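Local coordinates for protein cysteine synthase (PDB 5B55) that probably uses pyridoxal 5'-phosphate to make cysteine and to release hydrogen sulfide from it, at residues T46-D51 against S78-I83; P72-T77 against P95-M100; L271-S276 against T299-D304. The protein carries 1 engineered substitution. All coordinates share one frame; numbering follows the deposited sequence.

Contact 1. Residues T46-D51 against S78-I83; sequences TGSIKD and SGNTGI. With 0JO (2-{[(E)-{3-hydroxy-2-methyl-5-[(phosphonooxy)methyl]pyridin-4-yl}methylidene]amino}prop-2-enoic acid), chain D.
Lys50 and Asn80 meet through their aliphatic parts, with Lys50 CG 3.4 Å from Asn80 CB. The two side chains cross at about a right angle. Lys50 CD also lies 3.4 Å from Thr81 OG1. The lysine leaves its backbone with CG beside the backbone N (chi1 -54°) and bends again at the next bond, which carries its end past helix 80-91 toward the cofactor. Lys50 has two deposited conformers, so the fine detail of its approach to 0JO is doubtful. Its position fits the Schiff-base lysine of this pyridoxal-phosphate family.

Ser48 OG packs against Asn80 CB. The same oxygen accepts a capping bond from Lys50 N and also bonds to a water. That water donates to Thr46 OG1 and to Asn80 O at 2.8 Å each, so it ties the two segments together where they make no direct hydrogen bond. Thr46 OG1 reaches the water from between its backbone N and carbonyl carbon. Beyond it, the CG2 branch of Ile83 presses against Thr46 CB at 3.5 Å, and the two side chains run obliquely to one another. Thr46 N donates to Asp51 OD2 at 2.7 Å, from above the carboxylate plane (39° out of it). This bond links the start of the 46-51 loop to the helix that follows.

On the other segment, Gly79 is the N-cap of helix 80-91, and two amides beside it, of Ser78 and Thr81, bond the ligand. Ser78 N donates to O of 0JO at 2.9 Å. Thr81 N donates to OXT of 0JO at 3.0 Å, nearly straight at 163°. The carboxylate of the aminoacrylate intermediate is therefore held in part by backbone amides at the start of a helix, where the helix dipole would probably help to stabilise its negative charge.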
loop_
_atom_site.group_PDB
_atom_site.type_symbol
_atom_site.label_atom_id
_atom_site.label_comp_id
_atom_site.label_asym_id
_atom_site.label_seq_id
_atom_site.Cartn_x
_atom_site.Cartn_y
_atom_site.Cartn_z
ATOM N N THR A 46 -4.002 -1.703 5.312
ATOM C CA THR A 46 -4.496 -0.413 4.793
ATOM C C THR A 46 -3.379 0.555 4.500
ATOM O O THR A 46 -3.630 1.733 4.232
ATOM C CB THR A 46 -5.504 0.242 5.731
ATOM O OG1 THR A 46 -4.908 0.629 7.004
ATOM C CG2 THR A 46 -6.678 -0.696 5.983
ATOM N N GLY A 47 -2.137 0.061 4.482
ATOM C CA GLY A 47 -0.998 0.865 4.128
ATOM C C GLY A 47 -0.258 1.672 5.212
ATOM O O GLY A 47 0.496 2.616 4.880
ATOM N N SER A 48 -0.433 1.354 6.475
ATOM C CA SER A 48 0.223 2.122 7.529
ATOM C C SER A 48 0.564 1.233 8.721
ATOM O O SER A 48 -0.013 0.154 8.911
ATOM C CB SER A 48 -0.666 3.270 7.972
ATOM O OG SER A 48 -1.493 2.959 9.064
ATOM N N ILE A 49 1.513 1.730 9.497
ATOM C CA ILE A 49 1.908 1.174 10.743
ATOM C C ILE A 49 0.748 0.952 11.699
ATOM O O ILE A 49 0.818 0.078 12.586
ATOM C CB ILE A 49 3.001 2.038 11.376
ATOM C CG1 ILE A 49 3.634 1.307 12.544
ATOM C CG2 ILE A 49 2.448 3.398 11.840
ATOM C CD1 ILE A 49 4.886 1.976 13.061
ATOM N N LYS A 50 -0.324 1.731 11.526
ATOM C CA LYS A 50 -1.481 1.663 12.417
ATOM C C LYS A 50 -2.248 0.368 12.275
ATOM O O LYS A 50 -2.939 -0.032 13.206
ATOM C CB LYS A 50 -2.416 2.838 12.208
ATOM C CG LYS A 50 -1.748 4.175 12.320
ATOM C CD LYS A 50 -1.042 4.344 13.642
ATOM C CE LYS A 50 -0.418 5.650 13.701
ATOM N NZ LYS A 50 0.940 5.491 13.112
ATOM N N ASP A 51 -2.121 -0.305 11.128
ATOM C CA ASP A 51 -2.751 -1.629 11.054
ATOM C C ASP A 51 -2.287 -2.581 12.161
ATOM O O ASP A 51 -3.066 -3.423 12.636
ATOM C CB ASP A 51 -2.523 -2.257 9.705
ATOM C CG ASP A 51 -3.145 -1.450 8.572
ATOM O OD1 ASP A 51 -4.286 -0.943 8.726
ATOM O OD2 ASP A 51 -2.485 -1.338 7.519
ATOM N N SER A 78 -6.243 11.211 13.461
ATOM C CA SER A 78 -5.706 12.063 12.422
ATOM C C SER A 78 -5.804 11.413 11.028
ATOM O O SER A 78 -5.395 12.028 10.065
ATOM C CB SER A 78 -4.238 12.412 12.761
ATOM O OG SER A 78 -3.465 11.235 12.693
ATOM N N GLY A 79 -6.258 10.161 10.925
ATOM C CA GLY A 79 -6.457 9.505 9.633
ATOM C C GLY A 79 -6.145 8.013 9.692
ATOM O O GLY A 79 -7.052 7.182 9.597
ATOM N N ASN A 80 -4.890 7.639 9.874
ATOM C CA ASN A 80 -4.506 6.218 9.676
ATOM C C ASN A 80 -5.130 5.220 10.626
ATOM O O ASN A 80 -5.471 4.126 10.222
ATOM C CB ASN A 80 -2.996 6.104 9.749
ATOM C CG ASN A 80 -2.318 6.552 8.476
ATOM O OD1 ASN A 80 -1.267 7.235 8.526
ATOM N ND2 ASN A 80 -2.809 6.101 7.364
ATOM N N THR A 81 -5.197 5.588 11.915
ATOM C CA THR A 81 -5.756 4.764 12.929
ATOM C C THR A 81 -7.239 4.579 12.666
ATOM O O THR A 81 -7.725 3.454 12.795
ATOM C CB THR A 81 -5.522 5.323 14.338
ATOM O OG1 THR A 81 -4.117 5.245 14.651
ATOM C CG2 THR A 81 -6.274 4.476 15.396
ATOM N N GLY A 82 -7.920 5.636 12.209
ATOM C CA GLY A 82 -9.319 5.523 11.773
ATOM C C GLY A 82 -9.504 4.559 10.606
ATOM O O GLY A 82 -10.390 3.697 10.613
ATOM N N ILE A 83 -8.615 4.674 9.643
ATOM C CA ILE A 83 -8.618 3.787 8.497
ATOM C C ILE A 83 -8.396 2.370 8.980
ATOM O O ILE A 83 -9.120 1.455 8.564
ATOM C CB ILE A 83 -7.561 4.191 7.478
ATOM C CG1 ILE A 83 -7.935 5.534 6.811
ATOM C CG2 ILE A 83 -7.398 3.168 6.399
ATOM C CD1 ILE A 83 -6.749 6.189 6.100
HETATM O O 0JO D . -4.941 8.767 14.380
HETATM C C 0JO D . -3.852 8.482 13.959
HETATM O OXT 0JO D . -3.674 7.928 12.883
HETATM C CA 0JO D . -2.596 8.955 14.679
HETATM C CB 0JO D . -2.631 9.776 15.797
HETATM N N 0JO D . -1.436 8.815 13.783
HETATM C C4A 0JO D . -0.202 8.647 14.008
HETATM C C4 0JO D . 0.793 8.818 12.854
HETATM C C3 0JO D . 0.572 8.739 11.472
HETATM O O3 0JO D . -0.677 8.452 10.956
HETATM C C2 0JO D . 1.660 9.004 10.609
HETATM C C2A 0JO D . 1.496 9.006 9.108
HETATM N N1 0JO D . 2.880 9.266 11.089
HETATM C C6 0JO D . 3.110 9.302 12.388
HETATM C C5 0JO D . 2.078 9.075 13.297
HETATM C C5A 0JO D . 2.391 9.152 14.782
HETATM O OP4 0JO D . 2.482 7.871 15.279
HETATM P P 0JO D . 2.114 7.522 16.828
HETATM O OP3 0JO D . 2.781 8.549 17.571
HETATM O OP1 0JO D . 2.487 6.216 17.130
HETATM O OP2 0JO D . 0.648 7.784 16.914
HETATM O O HOH W 1 -3.993 2.991 8.087
#

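Contact 2. Residues P72-T77 against P95-M100; sequences PIVEAT and PVIIYM. With 0JO (2-{[(E)-{3-hydroxy-2-methyl-5-[(phosphonooxy)methyl]pyridin-4-yl}methylidene]amino}prop-2-enoic acid), chain D.
Ile73 and Val96 begin a parallel strand pair that is joined through helix 80-91 as a beta-alpha-beta unit, part of the family's Rossmann-like architecture. The axes of strands 73-76 and 96-100 approach to 4.8 Å, with an angle of 13° between them. Five backbone bonds link them in an alternating ladder. Ile73 N gives to Pro95 O at 2.9 Å, and Ile97 N returns the bond to Ile73 O. Glu75 N then gives to Ile97 O, Tyr99 N to Glu75 O at 3.0 Å, and Thr77 N to Tyr99 O.

Other backbone groups are used on the outer sides. Val74 bonds to Tyr147, and Ile98 to Ile120 of strand 120-122. Ala76 N is satisfied locally by Glu75 OE1 at 2.8 Å, through the lone pair turned away from the other oxygen. The bend of the Glu75 chain at chi2 (53°) brings OE1 back over its own strand. OE2 accepts from Gln151 N, so both carboxylate oxygens of this buried acid are engaged.

Ile73, Val96 and Ile98 face helix 80-91. On the reverse face Val74 CG2 lies beside Ile97 CD1, while Val74 CG1 sits in plane at the Tyr99 ring edge, 3.9 Å from CE1. Thr77 CG2 is pushed tightly against Ile98 CG2 at 3.4 Å. Thr77 OG1 accepts from Gly79 N and Gly82 N, and donates to O of 0JO at 2.6 Å.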
loop_
_atom_site.group_PDB
_atom_site.type_symbol
_atom_site.label_atom_id
_atom_site.label_comp_id
_atom_site.label_asym_id
_atom_site.label_seq_id
_atom_site.Cartn_x
_atom_site.Cartn_y
_atom_site.Cartn_z
ATOM N N PRO A 72 -20.085 -1.361 18.584
ATOM C CA PRO A 72 -19.396 -0.333 17.779
ATOM C C PRO A 72 -17.987 -0.001 18.318
ATOM O O PRO A 72 -17.734 0.000 19.541
ATOM C CB PRO A 72 -20.317 0.890 17.864
ATOM C CG PRO A 72 -21.129 0.678 19.069
ATOM C CD PRO A 72 -21.301 -0.819 19.243
ATOM N N ILE A 73 -17.084 0.177 17.398
ATOM C CA ILE A 73 -15.722 0.651 17.694
ATOM C C ILE A 73 -15.696 2.131 17.309
ATOM O O ILE A 73 -16.047 2.500 16.156
ATOM C CB ILE A 73 -14.680 -0.090 16.859
ATOM C CG1 ILE A 73 -14.591 -1.517 17.336
ATOM C CG2 ILE A 73 -13.291 0.581 17.037
ATOM C CD1 ILE A 73 -14.053 -2.446 16.268
ATOM N N VAL A 74 -15.372 2.971 18.271
ATOM C CA VAL A 74 -15.436 4.410 18.108
ATOM C C VAL A 74 -14.084 5.068 18.510
ATOM O O VAL A 74 -13.578 4.857 19.598
ATOM C CB VAL A 74 -16.600 5.002 18.956
ATOM C CG1 VAL A 74 -16.721 6.495 18.757
ATOM C CG2 VAL A 74 -17.963 4.342 18.585
ATOM N N GLU A 75 -13.569 5.910 17.625
ATOM C CA GLU A 75 -12.215 6.406 17.768
ATOM C C GLU A 75 -12.073 7.787 17.171
ATOM O O GLU A 75 -12.805 8.177 16.253
ATOM C CB GLU A 75 -11.176 5.388 17.187
ATOM C CG GLU A 75 -9.693 5.688 17.442
ATOM C CD GLU A 75 -9.320 5.929 18.879
ATOM O OE1 GLU A 75 -9.762 6.933 19.513
ATOM O OE2 GLU A 75 -8.491 5.172 19.428
ATOM N N ALA A 76 -11.122 8.543 17.717
ATOM C CA ALA A 76 -10.775 9.824 17.138
ATOM C C ALA A 76 -9.378 9.704 16.532
ATOM O O ALA A 76 -8.512 9.023 17.100
ATOM C CB ALA A 76 -10.830 10.896 18.199
ATOM N N THR A 77 -9.186 10.303 15.357
ATOM C CA THR A 77 -8.011 9.991 14.567
ATOM C C THR A 77 -7.544 11.192 13.766
ATOM O O THR A 77 -8.314 12.112 13.520
ATOM C CB THR A 77 -8.343 8.829 13.607
ATOM O OG1 THR A 77 -7.140 8.347 12.997
ATOM C CG2 THR A 77 -9.283 9.292 12.504
ATOM N N PRO A 95 -19.568 -2.369 13.494
ATOM C CA PRO A 95 -19.716 -0.997 13.033
ATOM C C PRO A 95 -18.577 -0.140 13.583
ATOM O O PRO A 95 -18.122 -0.323 14.737
ATOM C CB PRO A 95 -21.051 -0.537 13.628
ATOM C CG PRO A 95 -21.558 -1.683 14.478
ATOM C CD PRO A 95 -20.509 -2.718 14.570
ATOM N N VAL A 96 -18.131 0.805 12.780
ATOM C CA VAL A 96 -17.093 1.700 13.174
ATOM C C VAL A 96 -17.542 3.144 13.005
ATOM O O VAL A 96 -18.145 3.511 11.974
ATOM C CB VAL A 96 -15.807 1.402 12.409
ATOM C CG1 VAL A 96 -14.673 2.365 12.807
ATOM C CG2 VAL A 96 -15.370 -0.047 12.662
ATOM N N ILE A 97 -17.236 3.961 13.995
ATOM C CA ILE A 97 -17.561 5.407 13.932
ATOM C C ILE A 97 -16.298 6.203 14.242
ATOM O O ILE A 97 -15.708 5.980 15.259
ATOM C CB ILE A 97 -18.633 5.809 14.928
ATOM C CG1 ILE A 97 -19.963 5.082 14.629
ATOM C CG2 ILE A 97 -18.919 7.301 14.817
ATOM C CD1 ILE A 97 -20.186 3.806 15.393
ATOM N N ILE A 98 -15.912 7.093 13.346
ATOM C CA ILE A 98 -14.662 7.810 13.438
ATOM C C ILE A 98 -14.934 9.300 13.455
ATOM O O ILE A 98 -15.659 9.809 12.603
ATOM C CB ILE A 98 -13.757 7.463 12.234
ATOM C CG1 ILE A 98 -13.408 5.947 12.212
ATOM C CG2 ILE A 98 -12.516 8.359 12.213
ATOM C CD1 ILE A 98 -12.753 5.371 13.459
ATOM N N TYR A 99 -14.375 9.971 14.456
ATOM C CA TYR A 99 -14.326 11.439 14.526
ATOM C C TYR A 99 -12.935 11.963 14.196
ATOM O O TYR A 99 -11.960 11.510 14.737
ATOM C CB TYR A 99 -14.665 11.896 15.910
ATOM C CG TYR A 99 -16.090 11.544 16.321
ATOM C CD1 TYR A 99 -16.365 10.304 16.864
ATOM C CD2 TYR A 99 -17.130 12.438 16.169
ATOM C CE1 TYR A 99 -17.628 9.944 17.251
ATOM C CE2 TYR A 99 -18.442 12.092 16.566
ATOM C CZ TYR A 99 -18.667 10.848 17.103
ATOM O OH TYR A 99 -19.885 10.403 17.501
ATOM N N MET A 100 -12.855 12.888 13.253
ATOM C CA MET A 100 -11.591 13.303 12.675
ATOM C C MET A 100 -11.646 14.817 12.395
ATOM O O MET A 100 -12.655 15.305 11.887
ATOM C CB MET A 100 -11.338 12.548 11.339
ATOM C CG MET A 100 -10.044 12.998 10.662
ATOM S SD MET A 100 -9.314 11.936 9.362
ATOM C CE MET A 100 -10.390 12.515 8.040
HETATM O O 0JO D . -4.941 8.767 14.380
HETATM C C 0JO D . -3.852 8.482 13.959
HETATM O OXT 0JO D . -3.674 7.928 12.883
HETATM C CA 0JO D . -2.596 8.955 14.679
HETATM C CB 0JO D . -2.631 9.776 15.797
HETATM N N 0JO D . -1.436 8.815 13.783
HETATM C C4A 0JO D . -0.202 8.647 14.008
HETATM C C4 0JO D . 0.793 8.818 12.854
HETATM C C3 0JO D . 0.572 8.739 11.472
HETATM O O3 0JO D . -0.677 8.452 10.956
HETATM C C2 0JO D . 1.660 9.004 10.609
HETATM C C2A 0JO D . 1.496 9.006 9.108
HETATM N N1 0JO D . 2.880 9.266 11.089
HETATM C C6 0JO D . 3.110 9.302 12.388
HETATM C C5 0JO D . 2.078 9.075 13.297
HETATM C C5A 0JO D . 2.391 9.152 14.782
HETATM O OP4 0JO D . 2.482 7.871 15.279
HETATM P P 0JO D . 2.114 7.522 16.828
HETATM O OP3 0JO D . 2.781 8.549 17.571
HETATM O OP1 0JO D . 2.487 6.216 17.130
HETATM O OP2 0JO D . 0.648 7.784 16.914
#

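Contact 3. Residues L271-S276 against T299-D304; sequences LGVGIS and TVFPDD. With 0JO (2-{[(E)-{3-hydroxy-2-methyl-5-[(phosphonooxy)methyl]pyridin-4-yl}methylidene]amino}prop-2-enoic acid), chain D.
The cofactor pocket is lined here by Ser276 and Pro302, which meet beside the pyridine nitrogen of 0JO. Ser276 OG lies 2.6 Å from N1 of 0JO, and Ser276 is a pyridoxal-phosphate binding residue. Its OG stands between the backbone N and the carbonyl carbon (chi1 72°), which aims it at the ring nitrogen. Pro302 CG comes 3.6 Å from Ser276 OG. Pro302 CG is also 3.4 Å from N1 of 0JO, so carbon and hydroxyl together border this end of the ring.

A water joins Ser276 OG to Asp303 OD1, donating to the carboxylate at 2.8 Å. Asp303 OD1 also sits 3.4 Å from Gly274 CA, close to where a CB would stand, so the absence of a side chain at Gly274 lets the carboxylate in. The other oxygen, OD2, faces the ligand's methyl carbon C2A and accepts from Tyr308 OH and from the dimethylated lysine at position 307. These partners fix the carboxylate at the pocket wall.

The backbones meet at one hydrogen bond. Gly274 N gives to Asp303 O at 3.0 Å, approaching from above the carbonyl plane (47° out of it). Close by, Gly272 O touches Asp304 CA at 3.1 Å in a CH...O contact.

Apolar contact continues away from the ligand. Val273 CG1 lies obliquely against the Phe301 ring, 3.6 Å from CD2. Leu271 CD1 touches the edge of the same ring near CE2. Phe301 also rests on Leu25 of strand 22-28, and Leu271 packs on Leu45 of the second subunit. Gly274 is the N-cap of helix 275-288, whose Ser277 and Asn280 meet Pro302. Ile275, on that helix, turns toward helix 256-263, and Thr299 follows strand 297-298 into the loop.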
loop_
_atom_site.group_PDB
_atom_site.type_symbol
_atom_site.label_atom_id
_atom_site.label_comp_id
_atom_site.label_asym_id
_atom_site.label_seq_id
_atom_site.Cartn_x
_atom_site.Cartn_y
_atom_site.Cartn_z
ATOM N N LEU A 271 10.921 5.498 -2.980
ATOM C CA LEU A 271 10.282 5.286 -1.714
ATOM C C LEU A 271 9.217 6.337 -1.534
ATOM O O LEU A 271 9.492 7.455 -1.056
ATOM C CB LEU A 271 11.298 5.260 -0.586
ATOM C CG LEU A 271 12.380 4.165 -0.725
ATOM C CD1 LEU A 271 13.428 4.306 0.339
ATOM C CD2 LEU A 271 11.764 2.769 -0.675
ATOM N N GLY A 272 7.994 5.965 -1.925
ATOM C CA GLY A 272 6.870 6.864 -1.957
ATOM C C GLY A 272 6.271 6.847 -0.533
ATOM O O GLY A 272 5.557 5.904 -0.161
ATOM N N VAL A 273 6.584 7.872 0.253
ATOM C CA VAL A 273 6.258 7.901 1.675
ATOM C C VAL A 273 5.477 9.142 2.046
ATOM O O VAL A 273 5.422 10.110 1.282
ATOM C CB VAL A 273 7.518 7.812 2.503
ATOM C CG1 VAL A 273 8.237 6.479 2.257
ATOM C CG2 VAL A 273 8.479 9.003 2.287
ATOM N N GLY A 274 4.787 9.075 3.182
ATOM C CA GLY A 274 4.056 10.221 3.669
ATOM C C GLY A 274 4.971 11.271 4.248
ATOM O O GLY A 274 6.184 11.080 4.364
ATOM N N ILE A 275 4.357 12.343 4.707
ATOM C CA ILE A 275 5.111 13.510 5.193
ATOM C C ILE A 275 5.831 13.232 6.504
ATOM O O ILE A 275 6.988 13.610 6.689
ATOM C CB ILE A 275 4.240 14.790 5.297
ATOM C CG1 ILE A 275 3.774 15.255 3.916
ATOM C CG2 ILE A 275 5.071 15.909 5.913
ATOM C CD1 ILE A 275 2.594 16.251 3.930
ATOM N N SER A 276 5.177 12.529 7.412
ATOM C CA SER A 276 5.839 12.147 8.642
ATOM C C SER A 276 7.037 11.203 8.451
ATOM O O SER A 276 7.887 11.146 9.326
ATOM C CB SER A 276 4.854 11.528 9.609
ATOM O OG SER A 276 4.430 10.241 9.215
ATOM N N THR A 299 14.603 4.289 12.284
ATOM C CA THR A 299 13.303 4.955 12.306
ATOM C C THR A 299 12.267 4.169 11.473
ATOM O O THR A 299 12.529 3.050 11.078
ATOM C CB THR A 299 13.436 6.468 11.944
ATOM O OG1 THR A 299 12.209 7.123 12.241
ATOM C CG2 THR A 299 13.754 6.680 10.533
ATOM N N VAL A 300 11.091 4.771 11.281
ATOM C CA VAL A 300 10.006 4.186 10.567
ATOM C C VAL A 300 9.410 5.164 9.560
ATOM O O VAL A 300 9.420 6.334 9.759
ATOM C CB VAL A 300 8.900 3.637 11.518
ATOM C CG1 VAL A 300 9.477 2.680 12.555
ATOM C CG2 VAL A 300 8.154 4.758 12.230
ATOM N N PHE A 301 8.860 4.616 8.492
ATOM C CA PHE A 301 8.095 5.307 7.498
ATOM C C PHE A 301 6.642 4.804 7.663
ATOM O O PHE A 301 6.284 3.768 7.146
ATOM C CB PHE A 301 8.555 4.968 6.091
ATOM C CG PHE A 301 9.875 5.516 5.695
ATOM C CD1 PHE A 301 10.520 6.551 6.380
ATOM C CD2 PHE A 301 10.503 4.991 4.574
ATOM C CE1 PHE A 301 11.777 6.994 5.968
ATOM C CE2 PHE A 301 11.744 5.471 4.169
ATOM C CZ PHE A 301 12.369 6.452 4.865
ATOM N N PRO A 302 5.799 5.585 8.363
ATOM C CA PRO A 302 4.472 5.115 8.720
ATOM C C PRO A 302 3.488 4.790 7.609
ATOM O O PRO A 302 2.657 3.919 7.848
ATOM C CB PRO A 302 3.912 6.239 9.600
ATOM C CG PRO A 302 5.161 6.866 10.196
ATOM C CD PRO A 302 6.130 6.865 9.048
ATOM N N ASP A 303 3.545 5.476 6.445
ATOM C CA ASP A 303 2.648 5.195 5.376
ATOM C C ASP A 303 3.198 5.644 4.029
ATOM O O ASP A 303 4.274 6.208 3.996
ATOM C CB ASP A 303 1.255 5.814 5.659
ATOM C CG ASP A 303 1.241 7.344 5.698
ATOM O OD1 ASP A 303 2.298 7.977 5.513
ATOM O OD2 ASP A 303 0.132 7.906 6.003
ATOM N N ASP A 304 2.512 5.333 2.945
ATOM C CA ASP A 304 3.001 5.747 1.616
ATOM C C ASP A 304 2.537 7.178 1.250
ATOM O O ASP A 304 1.905 7.856 2.074
ATOM C CB ASP A 304 2.737 4.681 0.548
ATOM C CG ASP A 304 1.264 4.571 0.088
ATOM O OD1 ASP A 304 0.392 5.504 0.317
ATOM O OD2 ASP A 304 0.977 3.530 -0.602
HETATM O O 0JO D . -4.941 8.767 14.380
HETATM C C 0JO D . -3.852 8.482 13.959
HETATM O OXT 0JO D . -3.674 7.928 12.883
HETATM C CA 0JO D . -2.596 8.955 14.679
HETATM C CB 0JO D . -2.631 9.776 15.797
HETATM N N 0JO D . -1.436 8.815 13.783
HETATM C C4A 0JO D . -0.202 8.647 14.008
HETATM C C4 0JO D . 0.793 8.818 12.854
HETATM C C3 0JO D . 0.572 8.739 11.472
HETATM O O3 0JO D . -0.677 8.452 10.956
HETATM C C2 0JO D . 1.660 9.004 10.609
HETATM C C2A 0JO D . 1.496 9.006 9.108
HETATM N N1 0JO D . 2.880 9.266 11.089
HETATM C C6 0JO D . 3.110 9.302 12.388
HETATM C C5 0JO D . 2.078 9.075 13.297
HETATM C C5A 0JO D . 2.391 9.152 14.782
HETATM O OP4 0JO D . 2.482 7.871 15.279
HETATM P P 0JO D . 2.114 7.522 16.828
HETATM O OP3 0JO D . 2.781 8.549 17.571
HETATM O OP1 0JO D . 2.487 6.216 17.130
HETATM O OP2 0JO D . 0.648 7.784 16.914
HETATM O O HOH W 2 4.528 9.097 6.676
#

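All three contacts touch 0JO; contacts 1 and 2 meet at its carboxylate and contact 3 at its pyridine ring. Contacts 1 and 2 have centres about 12 Å apart and pack together where Met100 SD lies 3.8 Å from Gly79 CA. The centre of contact 3 is also about 12 Å from that of contact 1, and Ile49 N probably bonds to Pro302 O at 3.0 Å. Contacts 2 and 3 do not touch: their centres are about 24 Å apart and their nearest atoms about 10 Å. Contact 1 thus lies between them and connects strand 73-76 to the ring-nitrogen side of the pocket. Gly188, Thr189 and Thr192 also bond to the ligand.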